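Local structure of response regulator aspartate phosphatase I (Bacillus subtilis subsp. subtilis, 4I1A) at residues A203-L208 / N229-Y234; E220-M225 / I253-H259; Y240-S244 / V272-Q276; L247-L251 / T265-L269; Y285-R290 / F305-E309. The protein dephosphorylates the sporulation phosphotransferase Spo0F and activates the mobile element ICEBs1 by inactivating its repressor ImmR. One frame throughout, in Å; residues are numbered along the deposited sequence.

Contact 1: A203-L208 / N229-Y234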
# COMPACT_ATOMS: atom_id res chain seq x y z
N ALA A 203 -6.25 -6.29 -9.29
CA ALA A 203 -5.64 -5.04 -8.85
C ALA A 203 -4.63 -4.52 -9.89
O ALA A 203 -4.54 -3.32 -10.13
CB ALA A 203 -4.99 -5.21 -7.50
N LEU A 204 -3.89 -5.43 -10.50
CA LEU A 204 -3.00 -5.05 -11.60
C LEU A 204 -3.77 -4.44 -12.78
O LEU A 204 -3.31 -3.47 -13.39
CB LEU A 204 -2.17 -6.26 -12.06
CG LEU A 204 -1.26 -5.97 -13.27
CD1 LEU A 204 -0.10 -5.05 -12.88
CD2 LEU A 204 -0.77 -7.25 -13.92
N GLU A 205 -4.93 -4.99 -13.10
CA GLU A 205 -5.74 -4.44 -14.19
C GLU A 205 -6.13 -3.01 -13.86
O GLU A 205 -6.08 -2.13 -14.72
CB GLU A 205 -6.99 -5.28 -14.46
CG GLU A 205 -6.73 -6.69 -14.99
CD GLU A 205 -7.92 -7.62 -14.75
OE1 GLU A 205 -9.06 -7.13 -14.62
OE2 GLU A 205 -7.71 -8.86 -14.68
N GLN A 206 -6.53 -2.77 -12.61
CA GLN A 206 -6.88 -1.42 -12.18
C GLN A 206 -5.71 -0.46 -12.33
O GLN A 206 -5.83 0.60 -12.95
CB GLN A 206 -7.36 -1.41 -10.73
CG GLN A 206 -8.79 -1.91 -10.56
CD GLN A 206 -9.78 -1.16 -11.42
OE1 GLN A 206 -9.81 0.07 -11.45
NE2 GLN A 206 -10.61 -1.91 -12.13
N PHE A 207 -4.57 -0.83 -11.75
CA PHE A 207 -3.37 0.00 -11.78
C PHE A 207 -2.89 0.25 -13.21
O PHE A 207 -2.37 1.32 -13.51
CB PHE A 207 -2.24 -0.61 -10.93
CG PHE A 207 -2.46 -0.49 -9.44
CD1 PHE A 207 -2.76 0.73 -8.85
CD2 PHE A 207 -2.35 -1.61 -8.62
CE1 PHE A 207 -2.95 0.83 -7.47
CE2 PHE A 207 -2.54 -1.52 -7.24
CZ PHE A 207 -2.84 -0.29 -6.67
N LEU A 208 -3.07 -0.74 -14.09
CA LEU A 208 -2.70 -0.55 -15.50
C LEU A 208 -3.55 0.53 -16.15
O LEU A 208 -3.06 1.31 -16.98
CB LEU A 208 -2.79 -1.86 -16.30
CG LEU A 208 -1.65 -2.84 -16.02
CD1 LEU A 208 -1.93 -4.20 -16.64
CD2 LEU A 208 -0.31 -2.30 -16.52
N ASN A 229 2.89 0.76 -7.91
CA ASN A 229 1.84 -0.18 -7.52
C ASN A 229 1.74 -1.36 -8.49
O ASN A 229 1.48 -2.49 -8.07
CB ASN A 229 0.52 0.54 -7.39
CG ASN A 229 0.43 1.35 -6.13
OD1 ASN A 229 0.77 0.85 -5.05
ND2 ASN A 229 -0.01 2.60 -6.24
N ILE A 230 1.96 -1.09 -9.77
CA ILE A 230 2.07 -2.14 -10.77
C ILE A 230 3.20 -3.10 -10.42
O ILE A 230 3.00 -4.32 -10.40
CB ILE A 230 2.26 -1.57 -12.19
CG1 ILE A 230 0.93 -0.99 -12.69
CG2 ILE A 230 2.71 -2.64 -13.14
CD1 ILE A 230 1.07 -0.15 -13.95
N GLY A 231 4.37 -2.55 -10.11
CA GLY A 231 5.52 -3.34 -9.70
C GLY A 231 5.22 -4.17 -8.46
O GLY A 231 5.64 -5.32 -8.37
N ILE A 232 4.49 -3.59 -7.52
CA ILE A 232 4.10 -4.33 -6.31
C ILE A 232 3.19 -5.54 -6.61
O ILE A 232 3.40 -6.62 -6.07
CB ILE A 232 3.44 -3.41 -5.26
CG1 ILE A 232 4.48 -2.46 -4.68
CG2 ILE A 232 2.73 -4.21 -4.17
CD1 ILE A 232 3.93 -1.54 -3.62
N CYS A 233 2.19 -5.35 -7.48
CA CYS A 233 1.34 -6.48 -7.89
C CYS A 233 2.15 -7.57 -8.60
O CYS A 233 2.00 -8.76 -8.31
CB CYS A 233 0.19 -6.02 -8.78
SG CYS A 233 -0.95 -4.90 -7.96
N TYR A 234 3.03 -7.15 -9.51
CA TYR A 234 3.86 -8.08 -10.25
C TYR A 234 4.74 -8.92 -9.33
O TYR A 234 4.90 -10.12 -9.55
CB TYR A 234 4.72 -7.32 -11.27
CG TYR A 234 4.04 -7.10 -12.61
CD1 TYR A 234 3.27 -8.10 -13.20
CD2 TYR A 234 4.19 -5.90 -13.30
CE1 TYR A 234 2.67 -7.91 -14.44
CE2 TYR A 234 3.59 -5.70 -14.53
CZ TYR A 234 2.83 -6.71 -15.09
OH TYR A 234 2.24 -6.51 -16.32
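Between Leu204 and Leu208, which both reach across to Ile230, runs the shortest polar bond here, the backbone link from Leu208 N to Leu204 O at 2.8 Å. Leu204 holds its CG anti to the backbone N (chi1 176°), and this swings the branch toward helix 220-236: CD1 meets Ile230 CG2 and lies over one face of the Tyr234 ring, offset toward the rim, while CD2 comes to 3.5 Å from Tyr234 CE1. Leu208 CD2 touches Ile230 CD1 at 3.6 Å, the two side chains crossing at about a right angle. The segments run antiparallel with axes 9.2 Å apart, and this packing joins the predicted third and fourth tetratricopeptide repeats. Phe207, itself buried, fills the other part of the interface. Asn229 CB stands over the centre of its ring, 3.4 Å from the centroid, in a CH-pi contact, and the amide is stacked on the ring with planes 17° apart. At the ring edge Cys233 SG approaches Phe207 CD2 to 3.6 Å, a sulfur-aromatic contact. With an alanine in place of Phe207, the Asn229 amide would probably be freer to turn and Cys233 SG would lose its aromatic partner. Phe207 also touches Ala191 of helix 180-196.

Contact 2: E220-M225 / I253-H259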
# COMPACT_ATOMS: atom_id res chain seq x y z
N GLU A 220 2.74 13.60 -13.41
CA GLU A 220 4.01 12.92 -13.19
C GLU A 220 4.00 12.01 -11.95
O GLU A 220 4.46 10.86 -12.01
CB GLU A 220 5.14 13.94 -13.07
CG GLU A 220 6.54 13.34 -13.07
CD GLU A 220 7.10 13.13 -14.47
OE1 GLU A 220 6.33 12.75 -15.38
OE2 GLU A 220 8.32 13.35 -14.66
N HIS A 221 3.48 12.52 -10.85
CA HIS A 221 3.48 11.75 -9.61
C HIS A 221 2.54 10.55 -9.68
O HIS A 221 2.83 9.49 -9.11
CB HIS A 221 3.12 12.63 -8.41
CG HIS A 221 3.41 11.97 -7.10
ND1 HIS A 221 2.42 11.65 -6.19
CD2 HIS A 221 4.57 11.54 -6.55
CE1 HIS A 221 2.97 11.07 -5.14
NE2 HIS A 221 4.27 10.99 -5.33
N LEU A 222 1.41 10.71 -10.38
CA LEU A 222 0.48 9.61 -10.57
C LEU A 222 1.05 8.54 -11.50
O LEU A 222 0.70 7.36 -11.38
CB LEU A 222 -0.85 10.13 -11.10
CG LEU A 222 -1.65 10.91 -10.05
CD1 LEU A 222 -3.04 11.23 -10.55
CD2 LEU A 222 -1.70 10.12 -8.75
N ILE A 223 1.94 8.94 -12.40
CA ILE A 223 2.62 7.99 -13.27
C ILE A 223 3.56 7.11 -12.45
O ILE A 223 3.56 5.88 -12.58
CB ILE A 223 3.43 8.72 -14.38
CG1 ILE A 223 2.49 9.26 -15.45
CG2 ILE A 223 4.46 7.79 -15.01
CD1 ILE A 223 3.19 10.10 -16.55
N ALA A 224 4.33 7.73 -11.57
CA ALA A 224 5.22 6.99 -10.69
C ALA A 224 4.44 6.14 -9.70
O ALA A 224 4.85 5.03 -9.36
CB ALA A 224 6.16 7.92 -9.96
N MET A 225 3.32 6.67 -9.21
CA MET A 225 2.52 5.91 -8.26
C MET A 225 1.93 4.66 -8.91
O MET A 225 1.94 3.59 -8.31
CB MET A 225 1.44 6.79 -7.63
CG MET A 225 1.98 7.72 -6.56
SD MET A 225 0.68 8.56 -5.63
CE MET A 225 -0.01 7.19 -4.70
N ILE A 253 11.44 8.81 -11.39
CA ILE A 253 10.61 9.98 -11.09
C ILE A 253 10.74 10.39 -9.62
O ILE A 253 10.94 11.56 -9.31
CB ILE A 253 9.13 9.70 -11.45
CG1 ILE A 253 8.98 9.62 -12.97
CG2 ILE A 253 8.21 10.78 -10.87
CD1 ILE A 253 7.73 8.88 -13.42
N PHE A 254 10.65 9.41 -8.73
CA PHE A 254 10.71 9.65 -7.29
C PHE A 254 12.06 10.21 -6.84
O PHE A 254 12.12 11.02 -5.91
CB PHE A 254 10.40 8.37 -6.50
CG PHE A 254 8.95 7.97 -6.50
CD1 PHE A 254 7.95 8.93 -6.64
CD2 PHE A 254 8.59 6.64 -6.36
CE1 PHE A 254 6.60 8.57 -6.62
CE2 PHE A 254 7.25 6.27 -6.35
CZ PHE A 254 6.26 7.23 -6.48
N GLU A 255 13.14 9.75 -7.48
CA GLU A 255 14.49 10.19 -7.12
C GLU A 255 14.66 11.68 -7.41
O GLU A 255 15.29 12.40 -6.63
CB GLU A 255 15.56 9.35 -7.83
CG GLU A 255 16.85 9.14 -7.01
CD GLU A 255 17.31 7.67 -6.95
OE1 GLU A 255 17.85 7.24 -5.90
OE2 GLU A 255 17.14 6.95 -7.96
N LYS A 256 14.07 12.14 -8.51
CA LYS A 256 14.08 13.55 -8.85
C LYS A 256 13.26 14.35 -7.84
O LYS A 256 13.74 15.33 -7.28
CB LYS A 256 13.50 13.77 -10.25
CG LYS A 256 14.31 13.15 -11.38
CD LYS A 256 13.60 13.38 -12.72
CE LYS A 256 14.47 12.97 -13.91
NZ LYS A 256 13.78 13.23 -15.21
N SER A 257 12.03 13.91 -7.61
CA SER A 257 11.09 14.64 -6.76
C SER A 257 11.39 14.53 -5.26
O SER A 257 10.88 15.32 -4.46
CB SER A 257 9.66 14.17 -7.03
OG SER A 257 8.74 14.77 -6.14
N LYS A 258 12.21 13.54 -4.89
CA LYS A 258 12.51 13.24 -3.49
C LYS A 258 11.25 12.94 -2.68
O LYS A 258 11.19 13.25 -1.49
CB LYS A 258 13.31 14.37 -2.82
CG LYS A 258 14.56 14.83 -3.54
CD LYS A 258 15.04 16.17 -2.96
CE LYS A 258 16.18 16.79 -3.77
NZ LYS A 258 16.64 18.09 -3.20
N HIS A 259 10.25 12.36 -3.33
CA HIS A 259 9.02 12.01 -2.63
C HIS A 259 9.25 10.85 -1.67
O HIS A 259 10.15 10.05 -1.87
CB HIS A 259 7.91 11.65 -3.62
CG HIS A 259 6.57 11.47 -2.98
ND1 HIS A 259 6.08 10.24 -2.60
CD2 HIS A 259 5.61 12.37 -2.63
CE1 HIS A 259 4.88 10.39 -2.05
NE2 HIS A 259 4.59 11.67 -2.06
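Glu220 starts the contact with its aliphatic part: the chain bends at chi2 (87°), CG leans on Ile253 CG2 at 3.8 Å, and the carboxylate ends near Lys256, OE2 remaining 5.5 Å from NZ. His221 follows and, of the first segment, has the most surface covered by the partner. Its CG is anti to the backbone N (chi1 -167°), which sends the ring out toward the far end of helix 240-257. There NE2 stands over the centre of the His259 ring, 3.3 Å from His259 CG, in an edge-to-face pair with planes 57° apart. His221 CD2 meanwhile lies at the rim of the Phe254 ring, 3.6 Å from CE1, so that the three rings form an aromatic cluster. Ile223 adds a lighter touch, its CG2 meeting Ile253 CD1. Ala224 sits where the helices come near, and its small side chain lets Phe254 in: CB lies over one face of that ring, 3.8 Å from the centroid, a CH-pi contact, and also meets Ile253 CG2 at 3.6 Å. Last comes Met225, whose CG lies over a face of the His221 ring of its own helix and also comes near Phe254 CZ. The two helices form the hairpin of the predicted fourth tetratricopeptide repeat, their axes 10.3 Å apart in these segments. Lys258, with positive phi, ends helix 240-257, and His259 ND1 caps Phe261 N at the start of helix 261-275, against which Phe254 packs through Leu262 and Thr265; on the other flank Met225 touches Phe188 of helix 180-196.

Contact 3: Y240-S244 / V272-Q276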
# COMPACT_ATOMS: atom_id res chain seq x y z
N TYR A 240 8.80 -11.16 -11.54
CA TYR A 240 9.81 -10.25 -11.02
C TYR A 240 10.47 -9.38 -12.08
O TYR A 240 10.89 -8.26 -11.79
CB TYR A 240 10.86 -11.05 -10.26
CG TYR A 240 10.28 -11.85 -9.10
CD1 TYR A 240 9.37 -11.28 -8.22
CD2 TYR A 240 10.66 -13.18 -8.89
CE1 TYR A 240 8.84 -12.01 -7.16
CE2 TYR A 240 10.14 -13.92 -7.84
CZ TYR A 240 9.23 -13.33 -6.98
OH TYR A 240 8.71 -14.06 -5.92
N LYS A 241 10.58 -9.87 -13.31
CA LYS A 241 11.19 -9.08 -14.38
C LYS A 241 10.35 -7.85 -14.67
O LYS A 241 10.87 -6.73 -14.71
CB LYS A 241 11.38 -9.90 -15.66
CG LYS A 241 12.64 -10.74 -15.67
CD LYS A 241 12.81 -11.45 -17.01
CE LYS A 241 14.27 -11.82 -17.26
NZ LYS A 241 14.47 -12.39 -18.63
N LYS A 242 9.05 -8.04 -14.86
CA LYS A 242 8.16 -6.92 -15.09
C LYS A 242 8.08 -6.02 -13.85
O LYS A 242 8.05 -4.80 -13.98
CB LYS A 242 6.77 -7.38 -15.56
CG LYS A 242 6.76 -7.80 -17.03
CD LYS A 242 5.36 -8.01 -17.59
CE LYS A 242 4.91 -9.46 -17.44
NZ LYS A 242 3.73 -9.78 -18.29
N ALA A 243 8.06 -6.63 -12.67
CA ALA A 243 8.04 -5.88 -11.42
C ALA A 243 9.18 -4.88 -11.39
O ALA A 243 8.98 -3.70 -11.13
CB ALA A 243 8.12 -6.83 -10.21
N SER A 244 10.38 -5.35 -11.70
CA SER A 244 11.55 -4.49 -11.71
C SER A 244 11.51 -3.36 -12.75
O SER A 244 11.92 -2.24 -12.46
CB SER A 244 12.82 -5.33 -11.88
OG SER A 244 13.14 -5.97 -10.66
N VAL A 272 12.70 -7.71 -4.67
CA VAL A 272 12.44 -8.37 -5.95
C VAL A 272 13.71 -8.97 -6.57
O VAL A 272 13.71 -10.11 -7.05
CB VAL A 272 11.75 -7.40 -6.94
CG1 VAL A 272 11.93 -7.85 -8.38
CG2 VAL A 272 10.28 -7.28 -6.60
N GLU A 273 14.80 -8.21 -6.53
CA GLU A 273 16.06 -8.67 -7.11
C GLU A 273 16.69 -9.79 -6.30
O GLU A 273 17.30 -10.71 -6.86
CB GLU A 273 17.04 -7.49 -7.26
CG GLU A 273 16.63 -6.47 -8.31
CD GLU A 273 16.62 -7.06 -9.72
OE1 GLU A 273 17.49 -7.90 -10.00
OE2 GLU A 273 15.76 -6.69 -10.54
N ALA A 274 16.55 -9.71 -4.98
CA ALA A 274 17.01 -10.76 -4.09
C ALA A 274 16.26 -12.08 -4.35
O ALA A 274 16.86 -13.15 -4.35
CB ALA A 274 16.84 -10.33 -2.64
N LYS A 275 14.95 -11.98 -4.57
CA LYS A 275 14.15 -13.17 -4.86
C LYS A 275 14.55 -13.85 -6.17
O LYS A 275 14.27 -15.02 -6.36
CB LYS A 275 12.66 -12.83 -4.90
CG LYS A 275 12.03 -12.42 -3.58
CD LYS A 275 10.58 -12.05 -3.81
CE LYS A 275 10.03 -11.19 -2.70
NZ LYS A 275 8.56 -11.01 -2.87
N GLN A 276 15.20 -13.11 -7.07
CA GLN A 276 15.71 -13.73 -8.30
C GLN A 276 17.15 -14.16 -8.12
O GLN A 276 17.80 -14.58 -9.08
CB GLN A 276 15.61 -12.77 -9.49
CG GLN A 276 14.23 -12.25 -9.77
CD GLN A 276 14.19 -11.35 -10.99
OE1 GLN A 276 14.17 -11.83 -12.13
NE2 GLN A 276 14.19 -10.04 -10.77
O HOH W 1 6.75 -12.83 -4.52
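Ser244, Glu273, Val272 and the stem of Tyr240 make the tight side of this contact. Ser244 OG donates to Glu273 OE2 at 2.7 Å, reaching the oxygen on its anti side and 22° out of the carboxylate plane. The glutamate starts out pointing away from the partner helix, and a bend at chi2 (-64°) brings the carboxylate back; its other oxygen, OE1, is held by Asn278 ND2, so both ends of the group are fixed. Val272 wedges in beside the bond, its CG1 3.2 Å from Ser244 OG. Gln276 lays its amide along the tyrosine stem, CD 3.4 Å from Tyr240 CB. Lys275 CB rides over one face of the tyrosine ring, near the rim, and the extended chain carries CD to 3.5 Å from Tyr240 OH. The looser, solvent side lies at this phenol end, where a water in the ring plane bridges Tyr240 OH at 2.7 Å and Lys275 NZ at 3.1 Å, accepting from the lysine, and at the exposed Lys241. The contact pairs the first turn of helix 240-257 with the last of helix 261-275. Helix 220-236 backs both: its Asp235 forms a salt bridge with Lys275 NZ and touches Tyr240 and Val272, while Tyr234 packs on Ala243.

Contact 4: L247-L251 / T265-L269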
# COMPACT_ATOMS: atom_id res chain seq x y z
N LEU A 247 9.25 -0.76 -11.50
CA LEU A 247 9.78 -0.16 -10.28
C LEU A 247 10.90 0.85 -10.53
O LEU A 247 10.98 1.86 -9.84
CB LEU A 247 10.24 -1.24 -9.28
CG LEU A 247 9.11 -2.00 -8.55
CD1 LEU A 247 9.65 -3.30 -7.96
CD2 LEU A 247 8.46 -1.15 -7.47
N ILE A 248 11.76 0.60 -11.52
CA ILE A 248 12.80 1.56 -11.85
C ILE A 248 12.22 2.79 -12.55
O ILE A 248 12.76 3.89 -12.42
CB ILE A 248 13.95 0.99 -12.72
CG1 ILE A 248 13.43 0.51 -14.07
CG2 ILE A 248 14.67 -0.12 -11.99
CD1 ILE A 248 14.49 0.57 -15.16
N LEU A 249 11.13 2.61 -13.29
CA LEU A 249 10.46 3.73 -13.93
C LEU A 249 9.90 4.64 -12.85
O LEU A 249 9.97 5.87 -12.96
CB LEU A 249 9.35 3.25 -14.87
CG LEU A 249 9.80 2.61 -16.19
CD1 LEU A 249 8.61 2.25 -17.09
CD2 LEU A 249 10.76 3.53 -16.93
N ALA A 250 9.35 4.03 -11.81
CA ALA A 250 8.87 4.77 -10.65
C ALA A 250 10.03 5.46 -9.96
O ALA A 250 9.95 6.63 -9.59
CB ALA A 250 8.16 3.84 -9.68
N LEU A 251 11.12 4.72 -9.82
CA LEU A 251 12.33 5.19 -9.17
C LEU A 251 12.90 6.44 -9.83
O LEU A 251 13.33 7.36 -9.13
CB LEU A 251 13.37 4.07 -9.17
CG LEU A 251 14.59 4.23 -8.26
CD1 LEU A 251 14.11 4.34 -6.82
CD2 LEU A 251 15.56 3.05 -8.43
N THR A 265 9.81 2.10 -2.75
CA THR A 265 10.16 1.64 -4.08
C THR A 265 11.55 0.97 -4.11
O THR A 265 11.73 -0.05 -4.77
CB THR A 265 10.15 2.84 -5.06
OG1 THR A 265 8.86 3.47 -5.01
CG2 THR A 265 10.46 2.43 -6.50
N LEU A 266 12.52 1.55 -3.41
CA LEU A 266 13.86 0.95 -3.36
C LEU A 266 13.81 -0.34 -2.56
O LEU A 266 14.51 -1.31 -2.86
CB LEU A 266 14.89 1.91 -2.76
CG LEU A 266 15.37 3.01 -3.70
CD1 LEU A 266 15.93 4.19 -2.91
CD2 LEU A 266 16.41 2.46 -4.70
N PHE A 267 12.97 -0.35 -1.54
CA PHE A 267 12.84 -1.54 -0.73
C PHE A 267 12.31 -2.69 -1.57
O PHE A 267 12.90 -3.78 -1.61
CB PHE A 267 11.95 -1.28 0.49
CG PHE A 267 11.66 -2.52 1.28
CD1 PHE A 267 12.55 -2.94 2.27
CD2 PHE A 267 10.54 -3.30 1.01
CE1 PHE A 267 12.31 -4.10 2.99
CE2 PHE A 267 10.29 -4.47 1.73
CZ PHE A 267 11.18 -4.87 2.72
N THR A 268 11.19 -2.44 -2.24
CA THR A 268 10.52 -3.43 -3.08
C THR A 268 11.44 -3.90 -4.20
O THR A 268 11.51 -5.09 -4.51
CB THR A 268 9.20 -2.86 -3.67
OG1 THR A 268 8.46 -2.23 -2.62
CG2 THR A 268 8.33 -3.97 -4.31
N LEU A 269 12.17 -2.96 -4.79
CA LEU A 269 13.14 -3.27 -5.83
C LEU A 269 14.23 -4.20 -5.29
O LEU A 269 14.56 -5.20 -5.92
CB LEU A 269 13.75 -1.97 -6.37
CG LEU A 269 14.59 -2.01 -7.65
CD1 LEU A 269 13.93 -2.84 -8.74
CD2 LEU A 269 14.83 -0.59 -8.14
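Leu247, Leu251 and Leu269 lead the first and largest class of interaction, aliphatic packing. Leu251 holds its CG anti to the backbone N (chi1 -166°), and the two methyls part company: CD1 drops onto Leu266 CG at 3.6 Å, whereas CD2 faces Leu269 CD2 at 3.7 Å. The same Leu269 methyl receives Ile248 CG2 at 3.9 Å, and its sister CD1 lies 4.1 Å from Leu247 CB; Leu247 CD1 touches Thr268 CG2. A second class sets methyl groups against backbone. Thr265 turns CG2, not its hydroxyl, toward the partner helix, where it comes to 3.4 Å from Leu247 O and also nears Leu251 N; Leu247 CD1 in turn comes near Leu269 N. The third class is polar and stays within one helix: Thr265 OG1 bonds to Phe261 O and Thr268 OG1 to Lys264 O, one turn back in each case. Axes 9.8 Å apart, running antiparallel, make this the middle section of two neighbouring helices in the tetratricopeptide array, with Tyr285 of helix 279-295 packing on Leu251, Leu266 and Leu269. Since no hydrogen bond crosses and the threonine hydroxyls are satisfied at home, cohesion here depends on the complementary fit of branched side chains in a buried setting.

Contact 5: Y285-R290 / F305-E309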
# COMPACT_ATOMS: atom_id res chain seq x y z
N TYR A 285 20.76 -1.56 -4.44
CA TYR A 285 19.50 -0.93 -4.06
C TYR A 285 19.27 -1.02 -2.55
O TYR A 285 18.61 -0.18 -1.96
CB TYR A 285 18.32 -1.53 -4.84
CG TYR A 285 18.35 -1.21 -6.32
CD1 TYR A 285 18.14 0.09 -6.77
CD2 TYR A 285 18.60 -2.20 -7.26
CE1 TYR A 285 18.19 0.39 -8.13
CE2 TYR A 285 18.64 -1.91 -8.62
CZ TYR A 285 18.43 -0.61 -9.05
OH TYR A 285 18.46 -0.31 -10.39
N PHE A 286 19.84 -2.06 -1.94
CA PHE A 286 19.81 -2.23 -0.49
C PHE A 286 20.54 -1.09 0.23
O PHE A 286 19.96 -0.46 1.11
CB PHE A 286 20.42 -3.58 -0.09
CG PHE A 286 20.62 -3.73 1.40
CD1 PHE A 286 19.56 -4.09 2.23
CD2 PHE A 286 21.87 -3.52 1.97
CE1 PHE A 286 19.74 -4.22 3.61
CE2 PHE A 286 22.07 -3.64 3.35
CZ PHE A 286 21.00 -3.99 4.17
N ARG A 287 21.79 -0.82 -0.15
CA ARG A 287 22.57 0.24 0.50
C ARG A 287 21.97 1.61 0.27
O ARG A 287 22.04 2.48 1.13
CB ARG A 287 24.04 0.25 0.03
CG ARG A 287 24.80 -1.03 0.33
CD ARG A 287 26.16 -1.01 -0.34
NE ARG A 287 27.04 -2.08 0.13
CZ ARG A 287 27.72 -2.89 -0.68
NH1 ARG A 287 27.61 -2.78 -1.99
NH2 ARG A 287 28.51 -3.83 -0.16
N LYS A 288 21.40 1.79 -0.91
CA LYS A 288 20.85 3.08 -1.29
C LYS A 288 19.56 3.34 -0.50
O LYS A 288 19.33 4.44 0.01
CB LYS A 288 20.64 3.13 -2.81
CG LYS A 288 19.93 4.37 -3.33
CD LYS A 288 20.38 4.71 -4.75
CE LYS A 288 20.47 3.48 -5.66
NZ LYS A 288 21.32 3.75 -6.88
N GLY A 289 18.73 2.31 -0.37
CA GLY A 289 17.46 2.45 0.33
C GLY A 289 17.63 2.55 1.83
O GLY A 289 17.03 3.40 2.49
N ARG A 290 18.46 1.67 2.37
CA ARG A 290 18.82 1.68 3.78
C ARG A 290 19.36 3.04 4.22
O ARG A 290 19.15 3.46 5.35
CB ARG A 290 19.86 0.59 4.03
CG ARG A 290 20.36 0.48 5.43
CD ARG A 290 21.86 0.34 5.37
NE ARG A 290 22.34 -0.86 6.05
CZ ARG A 290 23.54 -1.38 5.86
NH1 ARG A 290 24.37 -0.80 5.00
NH2 ARG A 290 23.91 -2.47 6.51
N PHE A 305 14.51 -2.92 5.97
CA PHE A 305 15.81 -3.21 5.35
C PHE A 305 16.65 -4.17 6.19
O PHE A 305 17.32 -5.05 5.66
CB PHE A 305 16.59 -1.94 5.01
CG PHE A 305 16.15 -1.28 3.74
CD1 PHE A 305 16.42 -1.87 2.51
CD2 PHE A 305 15.41 -0.10 3.76
CE1 PHE A 305 15.99 -1.28 1.32
CE2 PHE A 305 14.98 0.49 2.57
CZ PHE A 305 15.28 -0.09 1.35
N LYS A 306 16.55 -4.06 7.52
CA LYS A 306 17.23 -4.99 8.42
C LYS A 306 16.79 -6.45 8.24
O LYS A 306 17.58 -7.38 8.47
CB LYS A 306 17.13 -4.56 9.89
CG LYS A 306 17.77 -3.20 10.19
CD LYS A 306 19.12 -3.03 9.47
CE LYS A 306 19.47 -1.54 9.24
NZ LYS A 306 18.47 -0.82 8.36
N ILE A 307 15.53 -6.66 7.85
CA ILE A 307 15.05 -8.01 7.56
C ILE A 307 15.71 -8.55 6.29
O ILE A 307 16.20 -9.68 6.27
CB ILE A 307 13.51 -8.06 7.38
CG1 ILE A 307 12.80 -7.72 8.70
CG2 ILE A 307 13.07 -9.45 6.87
CD1 ILE A 307 11.27 -7.51 8.52
N LEU A 308 15.75 -7.73 5.24
CA LEU A 308 16.44 -8.11 4.02
C LEU A 308 17.93 -8.38 4.31
O LEU A 308 18.50 -9.37 3.82
CB LEU A 308 16.31 -7.00 2.97
CG LEU A 308 14.90 -6.71 2.43
CD1 LEU A 308 15.02 -5.82 1.21
CD2 LEU A 308 14.08 -8.00 2.12
N GLU A 309 18.54 -7.52 5.11
CA GLU A 309 19.93 -7.67 5.48
C GLU A 309 20.21 -9.00 6.16
O GLU A 309 21.18 -9.69 5.83
CB GLU A 309 20.38 -6.55 6.40
CG GLU A 309 21.88 -6.60 6.70
CD GLU A 309 22.32 -5.47 7.60
OE1 GLU A 309 21.46 -4.62 7.95
OE2 GLU A 309 23.52 -5.43 7.98
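Arg290 and Glu309 carry the polar link between these helices, a salt bridge from NH2 to OE2 at 3.3 Å. Its hydrogen bond is weak, bent to 123° at the hydrogen, and the guanidinium and carboxylate planes stand 79° apart, so the pairing is probably more electrostatic than directional. Lys306 adds a second positive charge, its NZ 4.5 Å from Arg290 NE and bonded to Ser302 O; Glu309 probably offsets some of the mutual repulsion. Packing begins directly beneath: the rim of Phe286, at CE2, supports the centre of one guanidinium face. With CG anti to the backbone N (chi1 171°), the Phe286 ring slips between the helices, CZ 3.5 Å from Glu309 CB and CE1 3.3 Å from Phe305 O, which lies in the ring plane. Phe305 approaches from the opposite helix, one face turned to the backbone, with Arg290 N over its centre and CE2 3.4 Å from Gly289 C; the glycine, having no side chain, leaves the ring room. A serine in place of Phe305 would probably leave this backbone turn uncovered and open a gap beside Phe286. Both segments belong to the predicted fifth tetratricopeptide repeat. Phe305 also meets Phe267 of helix 261-275 edge-to-face, Tyr285 packs on Leu266 and Leu269 of that helix, and on the outer flank Glu309 touches Leu320 of helix 318-330.

How the contacts relate
The five contacts illustrate how a helical repeat protein grows by stacking each helix on its neighbours. Contacts 1 and 2 share helix 220-236, their centres about 17 Å apart, one facing the preceding repeat and the other closing its own hairpin. Contacts 3 and 4 lie on the same pair, helices 240-257 and 261-275, with centres about 10 Å apart: a polar end and an apolar middle. Contact 4 is the meeting place, since it touches all the others, including contact 5 through Leu269 CD2 and Tyr285 CE1, 3.5 Å apart. Contacts 1 and 5, about 23 Å apart between centres, do not touch. No ligand occupies this apo form.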